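Local coordinates for protein NADPH Quinone Oxidoreductase (Streptococcus mutans, PDB 4F8Y) that catalyses, as an FAD-dependent oxidoreductase of the flavodoxin-like fold, the NADPH-driven reduction of quinones and is caught here with menadione bound beside the flavin, at residues I5-P10 against T35-A40; S14-I19 against I80-W85; H42-L47 against I96-V101. All coordinates share one frame; numbering follows the deposited sequence.

Contact 1 (I5-P10 against T35-A40). With FAD (flavin-adenine dinucleotide), chain E.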
# COMPACT_ATOMS: atom_id res chain seq x y z
N ILE A 5 2.89 -13.07 -13.89
CA ILE A 5 2.38 -13.24 -12.53
C ILE A 5 3.28 -12.44 -11.61
O ILE A 5 4.47 -12.72 -11.51
CB ILE A 5 2.42 -14.73 -12.06
CG1 ILE A 5 1.65 -15.65 -13.02
CG2 ILE A 5 1.87 -14.86 -10.63
CD1 ILE A 5 2.15 -17.09 -13.00
N VAL A 6 2.73 -11.43 -10.94
CA VAL A 6 3.46 -10.73 -9.89
C VAL A 6 3.05 -11.31 -8.53
O VAL A 6 1.90 -11.18 -8.12
CB VAL A 6 3.23 -9.20 -9.93
CG1 VAL A 6 4.13 -8.50 -8.93
CG2 VAL A 6 3.50 -8.67 -11.33
N TYR A 7 4.00 -11.96 -7.86
CA TYR A 7 3.73 -12.72 -6.64
C TYR A 7 4.39 -12.09 -5.41
O TYR A 7 5.57 -11.71 -5.43
CB TYR A 7 4.16 -14.18 -6.84
CG TYR A 7 4.36 -14.98 -5.57
CD1 TYR A 7 3.30 -15.61 -4.94
CD2 TYR A 7 5.63 -15.12 -5.01
CE1 TYR A 7 3.49 -16.35 -3.77
CE2 TYR A 7 5.83 -15.85 -3.85
CZ TYR A 7 4.76 -16.46 -3.24
OH TYR A 7 4.95 -17.19 -2.08
N THR A 8 3.63 -11.99 -4.33
CA THR A 8 4.05 -11.24 -3.16
C THR A 8 3.78 -12.03 -1.88
O THR A 8 2.66 -12.06 -1.39
CB THR A 8 3.31 -9.88 -3.07
OG1 THR A 8 3.53 -9.13 -4.28
CG2 THR A 8 3.80 -9.05 -1.88
N HIS A 9 4.82 -12.67 -1.36
CA HIS A 9 4.75 -13.26 -0.03
C HIS A 9 6.14 -13.62 0.45
O HIS A 9 6.93 -14.16 -0.30
CB HIS A 9 3.85 -14.49 -0.00
CG HIS A 9 3.27 -14.76 1.35
ND1 HIS A 9 4.04 -15.23 2.40
CD2 HIS A 9 2.02 -14.60 1.84
CE1 HIS A 9 3.27 -15.36 3.47
NE2 HIS A 9 2.05 -14.99 3.16
N PRO A 10 6.45 -13.29 1.71
CA PRO A 10 7.81 -13.53 2.21
C PRO A 10 8.10 -15.01 2.48
O PRO A 10 9.27 -15.38 2.61
CB PRO A 10 7.85 -12.72 3.51
CG PRO A 10 6.43 -12.66 3.94
CD PRO A 10 5.68 -12.47 2.66
N THR A 35 7.11 -15.33 -14.08
CA THR A 35 6.80 -15.05 -12.69
C THR A 35 7.79 -14.04 -12.09
O THR A 35 9.01 -14.18 -12.22
CB THR A 35 6.77 -16.34 -11.83
OG1 THR A 35 5.74 -17.23 -12.31
CG2 THR A 35 6.50 -16.00 -10.36
N LEU A 36 7.24 -13.01 -11.46
CA LEU A 36 8.05 -12.03 -10.76
C LEU A 36 7.82 -12.17 -9.25
O LEU A 36 6.81 -11.71 -8.70
CB LEU A 36 7.71 -10.62 -11.25
CG LEU A 36 8.38 -9.47 -10.52
CD1 LEU A 36 9.89 -9.64 -10.54
CD2 LEU A 36 7.94 -8.14 -11.13
N ASP A 37 8.73 -12.87 -8.59
CA ASP A 37 8.69 -13.02 -7.15
C ASP A 37 9.40 -11.80 -6.55
O ASP A 37 10.63 -11.74 -6.48
CB ASP A 37 9.39 -14.33 -6.77
CG ASP A 37 9.19 -14.71 -5.31
OD1 ASP A 37 9.04 -13.82 -4.45
OD2 ASP A 37 9.22 -15.91 -5.01
N LEU A 38 8.61 -10.81 -6.14
CA LEU A 38 9.18 -9.56 -5.63
C LEU A 38 10.11 -9.81 -4.44
O LEU A 38 11.16 -9.17 -4.31
CB LEU A 38 8.07 -8.56 -5.27
CG LEU A 38 7.16 -8.11 -6.41
CD1 LEU A 38 6.07 -7.19 -5.88
CD2 LEU A 38 7.96 -7.43 -7.50
N TYR A 39 9.74 -10.76 -3.57
CA TYR A 39 10.55 -11.08 -2.39
C TYR A 39 11.85 -11.79 -2.75
O TYR A 39 12.91 -11.50 -2.19
CB TYR A 39 9.73 -11.89 -1.38
CG TYR A 39 9.00 -11.04 -0.37
CD1 TYR A 39 9.61 -10.66 0.81
CD2 TYR A 39 7.69 -10.61 -0.60
CE1 TYR A 39 8.96 -9.87 1.74
CE2 TYR A 39 7.03 -9.82 0.32
CZ TYR A 39 7.67 -9.45 1.50
OH TYR A 39 7.03 -8.67 2.43
N ALA A 40 11.76 -12.73 -3.68
CA ALA A 40 12.94 -13.43 -4.21
C ALA A 40 13.85 -12.49 -4.99
O ALA A 40 15.05 -12.73 -5.08
CB ALA A 40 12.51 -14.61 -5.07
PA FAD E . -0.33 -18.87 5.77
O1A FAD E . -0.07 -18.36 7.31
O2A FAD E . 0.95 -19.10 5.10
O5B FAD E . -1.23 -20.23 5.77
C5B FAD E . -2.57 -20.15 6.18
C4B FAD E . -3.22 -21.50 6.37
O4B FAD E . -3.31 -22.36 5.18
C3B FAD E . -2.53 -22.46 7.42
O3B FAD E . -3.29 -23.03 8.45
C2B FAD E . -1.70 -23.38 6.53
O2B FAD E . -1.09 -24.49 7.13
C1B FAD E . -2.67 -23.57 5.44
N9A FAD E . -2.13 -24.15 4.21
C8A FAD E . -0.91 -23.98 3.68
N7A FAD E . -0.85 -24.70 2.50
C5A FAD E . -2.06 -25.32 2.32
C6A FAD E . -2.54 -26.14 1.33
N6A FAD E . -1.69 -26.50 0.21
N1A FAD E . -3.79 -26.62 1.40
C2A FAD E . -4.59 -26.30 2.45
N3A FAD E . -4.11 -25.48 3.42
C4A FAD E . -2.85 -25.00 3.35
N1 FAD E . -6.40 -10.05 7.05
C2 FAD E . -7.73 -9.33 7.33
O2 FAD E . -8.86 -9.89 6.75
N3 FAD E . -7.59 -7.80 7.08
C4 FAD E . -6.28 -7.01 7.52
O4 FAD E . -6.12 -5.80 6.86
C4X FAD E . -4.99 -7.87 7.49
N5 FAD E . -3.69 -7.31 7.81
C5X FAD E . -2.52 -8.15 8.01
C6 FAD E . -1.28 -7.50 8.23
C7 FAD E . -0.16 -8.25 8.42
C7M FAD E . 1.18 -7.56 8.64
C8 FAD E . -0.24 -9.60 8.39
C8M FAD E . 1.01 -10.45 8.59
C9 FAD E . -1.44 -10.22 8.18
C9A FAD E . -2.61 -9.45 7.99
N10 FAD E . -3.86 -10.14 7.76
C10 FAD E . -5.11 -9.41 7.53
C1' FAD E . -3.88 -11.57 7.57
C2' FAD E . -3.53 -12.09 6.17
O2' FAD E . -4.28 -11.56 5.11
C3' FAD E . -3.39 -13.60 6.15
O3' FAD E . -2.46 -14.08 7.07
C4' FAD E . -3.10 -14.08 4.74
O4' FAD E . -3.91 -13.50 3.76
C5' FAD E . -3.08 -15.58 4.61
O5' FAD E . -2.32 -16.00 3.52
P FAD E . -0.86 -16.63 3.89
O1P FAD E . -0.17 -17.21 2.51
O2P FAD E . -0.02 -15.61 4.53
O3P FAD E . -1.29 -17.77 5.00
O HOH W 1 7.23 -12.31 -3.47
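Pro10 packs over one face of the Tyr39 ring; Tyr39 and Tyr7 bury the most surface here, followed by Ile5. Pro10 CB stands 3.9 Å from the centroid of the Tyr39 ring, 24° off the ring normal, a CH-pi contact. The edge of the same ring meets Thr8 CG2 in its plane, and Tyr39 OH is hydrogen-bonded to Leu47 O of the second subunit.

Tyr7 swings its ring alongside Asp37, with CG anti to the backbone N (chi1 161°). The carboxylate comes up to the ring edge, Tyr7 CE2 to Asp37 OD2 being 3.6 Å, and the two planes stand 88° apart. Asp37 OD1 accepts from Ala40 N at 3.0 Å, an Asx motif. One water bridges the segments here: it donates to Tyr7 O and Asp37 OD1 and accepts from His9 N and Tyr39 N.

Before this point the two strands run parallel. Ile5 CD1 rests 3.7 Å from Thr35 OG1, which is hydrogen-bonded to Gln24. Leu36 N gives a nearly straight bond of 2.8 Å to Ile5 O, and Tyr7 N returns one of 2.9 Å to Leu36 O; where the strands part, Leu38 N still reaches Tyr7 O. His9 turns the other way, its NE2 donating to FAD O2P at 2.6 Å.

This closes the beta-alpha-beta unit of strand 2-7, helix 15-26 and strand 32-37 in the flavodoxin-like fold. Strand 32-37 is the outermost strand of the sheet within this chain, and strand 2-7 sits between it and strand 76-82. Helix 15-26 covers Ile5 and Tyr7, while helix 90-99 packs against Thr8, Leu36 and Tyr39.

Contact 2 (S14-I19 against I80-W85). With FAD (flavin-adenine dinucleotide), chain E; VK3 (menadione), chain H.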
# COMPACT_ATOMS: atom_id res chain seq x y z
N SER A 14 4.18 -20.58 2.21
CA SER A 14 2.89 -19.97 2.55
C SER A 14 1.76 -20.52 1.69
O SER A 14 2.00 -21.16 0.66
CB SER A 14 2.96 -18.45 2.39
OG SER A 14 3.23 -18.09 1.04
N PHE A 15 0.53 -20.28 2.12
CA PHE A 15 -0.63 -20.62 1.32
C PHE A 15 -0.55 -19.88 -0.01
O PHE A 15 -0.83 -20.46 -1.07
CB PHE A 15 -1.92 -20.27 2.06
CG PHE A 15 -3.17 -20.73 1.37
CD1 PHE A 15 -3.45 -22.08 1.24
CD2 PHE A 15 -4.08 -19.82 0.85
CE1 PHE A 15 -4.59 -22.51 0.61
CE2 PHE A 15 -5.23 -20.24 0.21
CZ PHE A 15 -5.48 -21.58 0.09
N ASN A 16 -0.15 -18.61 0.04
CA ASN A 16 0.00 -17.81 -1.18
C ASN A 16 0.95 -18.46 -2.17
O ASN A 16 0.70 -18.43 -3.38
CB ASN A 16 0.48 -16.39 -0.86
CG ASN A 16 -0.68 -15.42 -0.66
OD1 ASN A 16 -0.97 -14.60 -1.52
ND2 ASN A 16 -1.36 -15.54 0.47
N ALA A 17 2.03 -19.04 -1.66
CA ALA A 17 2.95 -19.82 -2.49
C ALA A 17 2.25 -21.00 -3.18
O ALA A 17 2.59 -21.36 -4.31
CB ALA A 17 4.13 -20.31 -1.65
N GLU A 18 1.29 -21.60 -2.48
CA GLU A 18 0.50 -22.70 -3.04
C GLU A 18 -0.44 -22.20 -4.15
O GLU A 18 -0.66 -22.89 -5.14
CB GLU A 18 -0.28 -23.43 -1.95
CG GLU A 18 -1.09 -24.61 -2.45
CD GLU A 18 -0.23 -25.68 -3.09
OE1 GLU A 18 0.92 -25.87 -2.63
OE2 GLU A 18 -0.69 -26.33 -4.05
N ILE A 19 -0.99 -21.00 -3.96
CA ILE A 19 -1.81 -20.36 -4.99
C ILE A 19 -0.99 -20.08 -6.25
O ILE A 19 -1.45 -20.35 -7.36
CB ILE A 19 -2.40 -19.04 -4.49
CG1 ILE A 19 -3.42 -19.30 -3.38
CG2 ILE A 19 -3.02 -18.26 -5.64
CD1 ILE A 19 -3.81 -18.05 -2.62
N ILE A 80 -0.87 -11.88 -7.16
CA ILE A 80 -1.13 -12.76 -6.02
C ILE A 80 -0.54 -12.19 -4.73
O ILE A 80 0.68 -12.05 -4.61
CB ILE A 80 -0.55 -14.19 -6.24
CG1 ILE A 80 -1.16 -14.83 -7.49
CG2 ILE A 80 -0.76 -15.06 -5.00
CD1 ILE A 80 -0.47 -16.11 -7.91
N PHE A 81 -1.39 -11.88 -3.75
CA PHE A 81 -0.90 -11.32 -2.49
C PHE A 81 -1.86 -11.47 -1.30
O PHE A 81 -3.07 -11.54 -1.49
CB PHE A 81 -0.49 -9.83 -2.66
CG PHE A 81 -1.61 -8.93 -3.12
CD1 PHE A 81 -2.44 -8.30 -2.20
CD2 PHE A 81 -1.83 -8.69 -4.47
CE1 PHE A 81 -3.47 -7.47 -2.62
CE2 PHE A 81 -2.84 -7.85 -4.89
CZ PHE A 81 -3.67 -7.24 -3.97
N PRO A 82 -1.30 -11.53 -0.07
CA PRO A 82 -2.13 -11.44 1.14
C PRO A 82 -2.54 -9.99 1.38
O PRO A 82 -1.78 -9.08 1.06
CB PRO A 82 -1.18 -11.85 2.28
CG PRO A 82 0.18 -11.97 1.70
CD PRO A 82 0.14 -11.56 0.25
N ILE A 83 -3.73 -9.79 1.92
CA ILE A 83 -4.13 -8.47 2.39
C ILE A 83 -3.36 -8.15 3.68
O ILE A 83 -3.48 -8.89 4.66
CB ILE A 83 -5.64 -8.40 2.66
CG1 ILE A 83 -6.42 -8.46 1.34
CG2 ILE A 83 -6.00 -7.13 3.41
CD1 ILE A 83 -5.96 -7.44 0.32
N TRP A 84 -2.56 -7.09 3.66
CA TRP A 84 -1.95 -6.56 4.88
C TRP A 84 -2.46 -5.15 5.15
O TRP A 84 -2.30 -4.24 4.31
CB TRP A 84 -0.41 -6.55 4.81
CG TRP A 84 0.26 -7.90 4.77
CD1 TRP A 84 -0.32 -9.12 5.00
CD2 TRP A 84 1.64 -8.16 4.51
NE1 TRP A 84 0.62 -10.12 4.89
CE2 TRP A 84 1.83 -9.55 4.59
CE3 TRP A 84 2.74 -7.34 4.22
CZ2 TRP A 84 3.08 -10.15 4.38
CZ3 TRP A 84 3.97 -7.93 4.02
CH2 TRP A 84 4.13 -9.32 4.09
N TRP A 85 -3.10 -4.96 6.30
CA TRP A 85 -3.72 -3.67 6.62
C TRP A 85 -4.58 -3.10 5.48
O TRP A 85 -4.37 -1.96 5.04
CB TRP A 85 -2.68 -2.68 7.13
CG TRP A 85 -2.07 -3.15 8.43
CD1 TRP A 85 -0.83 -3.67 8.62
CD2 TRP A 85 -2.72 -3.18 9.71
NE1 TRP A 85 -0.65 -4.00 9.95
CE2 TRP A 85 -1.79 -3.70 10.64
CE3 TRP A 85 -3.99 -2.79 10.17
CZ2 TRP A 85 -2.10 -3.85 11.99
CZ3 TRP A 85 -4.29 -2.95 11.51
CH2 TRP A 85 -3.34 -3.47 12.41
PA FAD E . -0.33 -18.87 5.77
O1A FAD E . -0.07 -18.36 7.31
O2A FAD E . 0.95 -19.10 5.10
O5B FAD E . -1.23 -20.23 5.77
C5B FAD E . -2.57 -20.15 6.18
C4B FAD E . -3.22 -21.50 6.37
O4B FAD E . -3.31 -22.36 5.18
C3B FAD E . -2.53 -22.46 7.42
O3B FAD E . -3.29 -23.03 8.45
C2B FAD E . -1.70 -23.38 6.53
O2B FAD E . -1.09 -24.49 7.13
C1B FAD E . -2.67 -23.57 5.44
N9A FAD E . -2.13 -24.15 4.21
C8A FAD E . -0.91 -23.98 3.68
N7A FAD E . -0.85 -24.70 2.50
C5A FAD E . -2.06 -25.32 2.32
C6A FAD E . -2.54 -26.14 1.33
N6A FAD E . -1.69 -26.50 0.21
N1A FAD E . -3.79 -26.62 1.40
C2A FAD E . -4.59 -26.30 2.45
N3A FAD E . -4.11 -25.48 3.42
C4A FAD E . -2.85 -25.00 3.35
N1 FAD E . -6.40 -10.05 7.05
C2 FAD E . -7.73 -9.33 7.33
O2 FAD E . -8.86 -9.89 6.75
N3 FAD E . -7.59 -7.80 7.08
C4 FAD E . -6.28 -7.01 7.52
O4 FAD E . -6.12 -5.80 6.86
C4X FAD E . -4.99 -7.87 7.49
N5 FAD E . -3.69 -7.31 7.81
C5X FAD E . -2.52 -8.15 8.01
C6 FAD E . -1.28 -7.50 8.23
C7 FAD E . -0.16 -8.25 8.42
C7M FAD E . 1.18 -7.56 8.64
C8 FAD E . -0.24 -9.60 8.39
C8M FAD E . 1.01 -10.45 8.59
C9 FAD E . -1.44 -10.22 8.18
C9A FAD E . -2.61 -9.45 7.99
N10 FAD E . -3.86 -10.14 7.76
C10 FAD E . -5.11 -9.41 7.53
C1' FAD E . -3.88 -11.57 7.57
C2' FAD E . -3.53 -12.09 6.17
O2' FAD E . -4.28 -11.56 5.11
C3' FAD E . -3.39 -13.60 6.15
O3' FAD E . -2.46 -14.08 7.07
C4' FAD E . -3.10 -14.08 4.74
O4' FAD E . -3.91 -13.50 3.76
C5' FAD E . -3.08 -15.58 4.61
O5' FAD E . -2.32 -16.00 3.52
P FAD E . -0.86 -16.63 3.89
O1P FAD E . -0.17 -17.21 2.51
O2P FAD E . -0.02 -15.61 4.53
O3P FAD E . -1.29 -17.77 5.00
C1K VK3 H . -4.79 -7.33 11.09
O1K VK3 H . -3.44 -7.10 11.35
C2K VK3 H . -5.72 -6.17 10.93
C3K VK3 H . -7.07 -6.39 10.69
C4K VK3 H . -7.56 -7.72 10.59
O4K VK3 H . -8.93 -7.92 10.35
C5K VK3 H . -6.66 -8.84 10.73
C6K VK3 H . -7.13 -10.17 10.64
C7K VK3 H . -6.26 -11.23 10.78
C8K VK3 H . -4.81 -10.98 11.04
C9K VK3 H . -4.37 -9.70 11.14
C10 VK3 H . -5.26 -8.60 10.99
C11 VK3 H . -8.03 -5.21 10.54
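Asn16 turns its side chain toward the end of strand 80-82 with chi1 at -91° and chi2 at -105°, which splits the work of the amide between its two ends. OD1 is laid against the strand, 3.3 Å from Phe81 C and close to Ile80 CG2 and the ring carbon Pro82 CD. ND2 is aimed at the flavin cofactor. Deeper along the helix, Ile19 and Ile80 each hold CG2 anti to the backbone N, and these two methyls meet at 4.0 Å as the two side chains run antiparallel alongside one another. Helix 15-19 runs nearly antiparallel to the strand, at 164°.

The FAD runs past both segments, bound by each. Its phosphate oxygen O1P takes two bonds from one residue: Asn16 N at 2.8 Å and Asn16 ND2 at 2.9 Å, while Phe15 N gives a longer one of 3.2 Å to FAD O2A. Ser14 is the N-cap of the helix, its OG accepting from Ala17 N. Thr127 is a second hydrogen-bonding partner of Asn16 ND2.

After the strand, the chain follows the cofactor towards the flavin. Ile83 O accepts from the ribityl hydroxyl FAD O2', and Trp85 N donates to FAD N5 at 2.9 Å. Trp84 presents a ring face to the dimethylbenzene end of the flavin, and Trp85 sets one of its faces over menadione O1K, with CZ2 3.6 Å away.

Backbone N-H groups at the start of a helix, pointing at a pyrophosphate, should stabilise its negative charge. The bond to N5, the flavin atom that carries hydride in flavoenzymes of this kind, would be expected to influence its reactivity, with menadione bound beside the flavin.

Contact 3 (H42-L47 against I96-V101)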
# COMPACT_ATOMS: atom_id res chain seq x y z
N HIS A 42 14.37 -9.47 -4.13
CA HIS A 42 14.82 -8.47 -3.16
C HIS A 42 14.42 -7.07 -3.65
O HIS A 42 15.19 -6.11 -3.52
CB HIS A 42 16.34 -8.52 -2.94
CG HIS A 42 16.94 -9.88 -3.07
ND1 HIS A 42 16.68 -10.90 -2.18
CD2 HIS A 42 17.80 -10.39 -3.99
CE1 HIS A 42 17.35 -11.98 -2.55
NE2 HIS A 42 18.04 -11.70 -3.64
N PHE A 43 13.22 -6.98 -4.21
CA PHE A 43 12.72 -5.72 -4.76
C PHE A 43 12.75 -4.60 -3.72
O PHE A 43 12.27 -4.76 -2.59
CB PHE A 43 11.31 -5.89 -5.34
CG PHE A 43 10.82 -4.69 -6.10
CD1 PHE A 43 11.26 -4.44 -7.38
CD2 PHE A 43 9.91 -3.82 -5.53
CE1 PHE A 43 10.81 -3.32 -8.09
CE2 PHE A 43 9.45 -2.71 -6.22
CZ PHE A 43 9.90 -2.46 -7.50
N ASP A 44 13.33 -3.47 -4.13
CA ASP A 44 13.37 -2.26 -3.32
C ASP A 44 12.14 -1.40 -3.64
O ASP A 44 12.09 -0.76 -4.70
CB ASP A 44 14.66 -1.49 -3.62
CG ASP A 44 14.86 -0.26 -2.74
OD1 ASP A 44 13.96 0.07 -1.93
OD2 ASP A 44 15.91 0.39 -2.87
N PRO A 45 11.14 -1.39 -2.74
CA PRO A 45 9.87 -0.71 -2.99
C PRO A 45 9.90 0.79 -2.68
O PRO A 45 8.85 1.43 -2.78
CB PRO A 45 8.91 -1.41 -2.03
CG PRO A 45 9.76 -1.78 -0.87
CD PRO A 45 11.15 -2.03 -1.40
N VAL A 46 11.06 1.35 -2.32
CA VAL A 46 11.14 2.76 -1.91
C VAL A 46 11.41 3.73 -3.07
O VAL A 46 12.53 3.85 -3.54
CB VAL A 46 12.18 2.98 -0.77
CG1 VAL A 46 12.17 4.43 -0.31
CG2 VAL A 46 11.91 2.05 0.40
N LEU A 47 10.36 4.42 -3.51
CA LEU A 47 10.46 5.39 -4.61
C LEU A 47 11.24 6.64 -4.19
O LEU A 47 10.87 7.33 -3.22
CB LEU A 47 9.05 5.76 -5.09
CG LEU A 47 8.84 6.79 -6.22
CD1 LEU A 47 9.23 6.23 -7.58
CD2 LEU A 47 7.39 7.26 -6.23
N ILE A 96 4.18 -0.81 -7.61
CA ILE A 96 3.33 0.16 -8.29
C ILE A 96 3.95 1.55 -8.30
O ILE A 96 4.07 2.17 -9.35
CB ILE A 96 1.93 0.23 -7.64
CG1 ILE A 96 1.29 -1.16 -7.58
CG2 ILE A 96 1.04 1.20 -8.41
CD1 ILE A 96 1.23 -1.86 -8.93
N ASP A 97 4.32 2.06 -7.12
CA ASP A 97 4.93 3.38 -6.98
C ASP A 97 6.10 3.57 -7.94
O ASP A 97 6.21 4.60 -8.61
CB ASP A 97 5.46 3.61 -5.56
CG ASP A 97 4.37 3.71 -4.52
OD1 ASP A 97 3.18 3.84 -4.88
OD2 ASP A 97 4.73 3.66 -3.33
N ARG A 98 6.99 2.59 -8.00
CA ARG A 98 8.23 2.78 -8.74
C ARG A 98 8.14 2.43 -10.23
O ARG A 98 8.82 3.05 -11.05
CB ARG A 98 9.36 1.99 -8.09
CG ARG A 98 9.66 2.42 -6.68
CD ARG A 98 10.94 1.79 -6.24
NE ARG A 98 12.06 2.26 -7.05
CZ ARG A 98 13.31 1.83 -6.90
NH1 ARG A 98 13.58 0.92 -5.98
NH2 ARG A 98 14.27 2.31 -7.68
N VAL A 99 7.30 1.45 -10.56
CA VAL A 99 7.17 0.96 -11.93
C VAL A 99 6.03 1.63 -12.74
O VAL A 99 6.21 2.02 -13.90
CB VAL A 99 6.99 -0.58 -11.95
CG1 VAL A 99 6.81 -1.09 -13.38
CG2 VAL A 99 8.16 -1.25 -11.26
N PHE A 100 4.86 1.76 -12.13
CA PHE A 100 3.73 2.38 -12.81
C PHE A 100 3.82 3.90 -12.71
O PHE A 100 3.02 4.54 -12.02
CB PHE A 100 2.40 1.86 -12.23
CG PHE A 100 2.11 0.42 -12.58
CD1 PHE A 100 3.00 -0.59 -12.22
CD2 PHE A 100 0.96 0.08 -13.29
CE1 PHE A 100 2.75 -1.91 -12.56
CE2 PHE A 100 0.70 -1.24 -13.63
CZ PHE A 100 1.60 -2.24 -13.26
N VAL A 101 4.80 4.48 -13.39
CA VAL A 101 5.11 5.90 -13.25
C VAL A 101 4.59 6.75 -14.41
O VAL A 101 4.26 6.23 -15.47
CB VAL A 101 6.64 6.13 -13.07
CG1 VAL A 101 7.13 5.54 -11.75
CG2 VAL A 101 7.41 5.53 -14.24
O HOH W 2 7.37 3.66 -2.83
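Leu47 meets Arg98 where an irregular chain, 42-47, passes alongside the last turn of helix 96-99; their CA atoms are 5.4 Å apart, the nearest such pair. Asp44 OD1 accepts from Val46 N, an Asx turn that bends the loop. The helix ends at Val99, and Phe100 just after it is the centre of an inverse gamma turn.

Arg98 does most of the reaching. Its chain is bent at chi3 (63°), which brings Arg98 NH1 to Asp44 O for a hydrogen bond of 2.6 Å. The acceptor lies near the guanidinium plane, at its edge, whereas Val46 O is over one face. The carboxylate of Asp44 adds only a long salt bridge, Asp44 OD2 to Arg98 NH1 3.9 Å, with the two planes 83° apart; NH2 is instead paired with Glu63. The aliphatic part of the arginine is packed too: Arg98 CG touches Leu47 CB at 3.7 Å.

Leu47 puts CD1 3.6 Å from Asp97 O. A water links the segments beside it, donating to Pro45 O and Asp97 OD2 and accepting from Leu47 N, while Asp97 OD1 forms a salt bridge with Lys93.

This is a loop-to-helix packing at the dimer interface: Pro45 packs on Val46, and Asp97 on Trp85, both of the second subunit, and Leu47 and Asp97 touch a bound FAD, as befits flavodoxin-like quinone reductases whose active sites lie between subunits.

How the contacts relate
From the N terminus, strand 2-7 leads into the loop and helix 15-26, and contact 1 closes this first beta-alpha-beta unit where the chain returns as strand 32-37. Contact 2 starts inside that loop, at the helix, and closes only at strand 76-82, so it crosses contact 1; the two touch through bonds of Val6 and Thr8 with Ile80, neighbouring strands of one sheet, and share the FAD. Contact 3 follows contact 1 in series, joined by a probable bond from Phe43 N to Leu38 O, and crosses contact 2, about 8 Å away at the nearest atoms. It ties the loop to helix 90-99. All three reach the second subunit.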